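Aminoglycoside N(3)-acetyltransferase (Streptomyces griseus, PDB 7LAP) probably acetylates the 3-amino group of aminoglycoside antibiotics, as a member of the antibiotic N-acetyltransferase family linked to resistance. Local coordinates at residues S134-V139 with D158-P163. Numbering follows the deposited sequence.
Sequences SRHPDV and DDPHGP
Val139 and Pro160 bring two irregular loops together with their CA atoms 7.4 Å apart, Pro160 standing in a type I beta turn that runs from Asp159 to Gly162 and is closed by Gly162 N on Asp159 O. The Pro160 ring packs beside Val139 CG2, the two sharing one face of the His136 imidazole. Its CB lies 3.9 Å from the ring centroid and 30° off the normal, a CH-pi contact. Val139 CG2 sits nearer the rim and meets Pro160 CB at 3.7 Å, while CG1, the other branch, reaches His161 CE1 at 3.8 Å; Pro137 CD lies on the opposite imidazole face. The His136 ring, swung away from its backbone N (chi1 -155°), is gripped at both nitrogens: ND1 accepts Asp138 N at 3.1 Å and, more weakly, Val139 N, and NE2 bonds to Trp157 O. His161 ND1 is likewise engaged, by Asp224 OD1 on strand 216-225. No hydrogen bond joins 134-139 to 158-163, which meet through apolar and CH-pi contacts; polar links between the loops come from just before Asp158, as at Trp157 O. Two backbone N-H groups at ND1 and a carbonyl at NE2 are consistent with a neutral His136 protonated on NE2, its rotation fixed by these bonds.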
loop_
_atom_site.group_PDB
_atom_site.type_symbol
_atom_site.label_atom_id
_atom_site.label_comp_id
_atom_site.label_asym_id
_atom_site.label_seq_id
_atom_site.Cartn_x
_atom_site.Cartn_y
_atom_site.Cartn_z
ATOM N N SER B 134 14.264 8.189 -4.790
ATOM C CA SER B 134 15.689 8.034 -5.092
ATOM C C SER B 134 15.960 6.628 -5.634
ATOM O O SER B 134 15.120 5.733 -5.568
ATOM C CB SER B 134 16.553 8.365 -3.864
ATOM O OG SER B 134 16.675 7.286 -2.957
ATOM N N ARG B 135 17.136 6.445 -6.213
ATOM C CA ARG B 135 17.364 5.274 -7.042
ATOM C C ARG B 135 17.860 4.078 -6.256
ATOM O O ARG B 135 17.995 2.986 -6.831
ATOM C CB ARG B 135 18.361 5.625 -8.159
ATOM C CG ARG B 135 19.738 5.925 -7.629
ATOM C CD ARG B 135 20.754 6.357 -8.720
ATOM N NE ARG B 135 22.098 6.421 -8.158
ATOM C CZ ARG B 135 23.227 6.518 -8.866
ATOM N NH1 ARG B 135 23.191 6.578 -10.200
ATOM N NH2 ARG B 135 24.397 6.544 -8.233
ATOM N N HIS B 136 18.125 4.235 -4.960
ATOM C CA HIS B 136 18.785 3.153 -4.242
ATOM C C HIS B 136 17.812 2.005 -3.986
ATOM O O HIS B 136 16.702 2.249 -3.526
ATOM C CB HIS B 136 19.346 3.638 -2.907
ATOM C CG HIS B 136 20.484 2.798 -2.431
ATOM N ND1 HIS B 136 20.301 1.595 -1.776
ATOM C CD2 HIS B 136 21.818 2.940 -2.600
ATOM C CE1 HIS B 136 21.481 1.050 -1.538
ATOM N NE2 HIS B 136 22.418 1.851 -2.019
ATOM N N PRO B 137 18.212 0.748 -4.238
ATOM C CA PRO B 137 17.282 -0.381 -4.046
ATOM C C PRO B 137 17.074 -0.766 -2.615
ATOM O O PRO B 137 16.067 -1.415 -2.314
ATOM C CB PRO B 137 17.968 -1.541 -4.780
ATOM C CG PRO B 137 19.473 -1.181 -4.716
ATOM C CD PRO B 137 19.480 0.336 -4.877
ATOM N N ASP B 138 17.996 -0.436 -1.725
ATOM C CA ASP B 138 17.828 -0.817 -0.340
ATOM C C ASP B 138 17.301 0.302 0.552
ATOM O O ASP B 138 16.492 0.036 1.446
ATOM C CB ASP B 138 19.149 -1.331 0.219
ATOM C CG ASP B 138 18.953 -2.044 1.520
ATOM O OD1 ASP B 138 18.164 -3.005 1.544
ATOM O OD2 ASP B 138 19.574 -1.652 2.516
ATOM N N VAL B 139 17.729 1.553 0.351
ATOM C CA VAL B 139 17.373 2.611 1.292
ATOM C C VAL B 139 16.905 3.860 0.560
ATOM O O VAL B 139 17.222 4.985 0.971
ATOM C CB VAL B 139 18.546 2.931 2.238
ATOM C CG1 VAL B 139 18.771 1.753 3.209
ATOM C CG2 VAL B 139 19.836 3.262 1.438
ATOM N N ASP B 158 27.089 2.987 -2.892
ATOM C CA ASP B 158 27.790 2.544 -1.695
ATOM C C ASP B 158 27.839 3.673 -0.682
ATOM O O ASP B 158 27.764 4.847 -1.042
ATOM C CB ASP B 158 29.213 2.099 -2.035
ATOM C CG ASP B 158 29.228 0.869 -2.912
ATOM O OD1 ASP B 158 28.816 -0.190 -2.412
ATOM O OD2 ASP B 158 29.666 0.950 -4.080
ATOM N N ASP B 159 27.999 3.305 0.591
ATOM C CA ASP B 159 27.825 4.262 1.678
ATOM C C ASP B 159 26.593 5.139 1.422
ATOM O O ASP B 159 26.700 6.371 1.392
ATOM C CB ASP B 159 29.089 5.116 1.847
ATOM C CG ASP B 159 29.252 5.656 3.282
ATOM O OD1 ASP B 159 28.700 5.044 4.230
ATOM O OD2 ASP B 159 29.935 6.694 3.465
ATOM N N PRO B 160 25.412 4.554 1.211
ATOM C CA PRO B 160 24.236 5.378 0.884
ATOM C C PRO B 160 23.683 6.215 2.046
ATOM O O PRO B 160 22.711 6.954 1.835
ATOM C CB PRO B 160 23.201 4.339 0.435
ATOM C CG PRO B 160 23.532 3.123 1.292
ATOM C CD PRO B 160 25.063 3.133 1.416
ATOM N N HIS B 161 24.223 6.118 3.261
ATOM C CA HIS B 161 23.865 7.038 4.341
ATOM C C HIS B 161 24.952 8.067 4.603
ATOM O O HIS B 161 24.865 8.802 5.596
ATOM C CB HIS B 161 23.587 6.288 5.651
ATOM C CG HIS B 161 22.434 5.348 5.573
ATOM N ND1 HIS B 161 22.598 3.990 5.397
ATOM C CD2 HIS B 161 21.101 5.563 5.660
ATOM C CE1 HIS B 161 21.410 3.408 5.383
ATOM N NE2 HIS B 161 20.486 4.340 5.545
ATOM N N GLY B 162 25.983 8.122 3.764
ATOM C CA GLY B 162 27.159 8.879 4.093
ATOM C C GLY B 162 27.219 10.257 3.469
ATOM O O GLY B 162 26.201 10.885 3.146
ATOM N N PRO B 163 28.450 10.686 3.202
ATOM C CA PRO B 163 28.794 12.032 2.764
ATOM C C PRO B 163 28.065 12.473 1.524
ATOM O O PRO B 163 27.755 13.662 1.452
ATOM C CB PRO B 163 30.296 11.932 2.473
ATOM C CG PRO B 163 30.772 10.818 3.338
ATOM C CD PRO B 163 29.642 9.832 3.352
#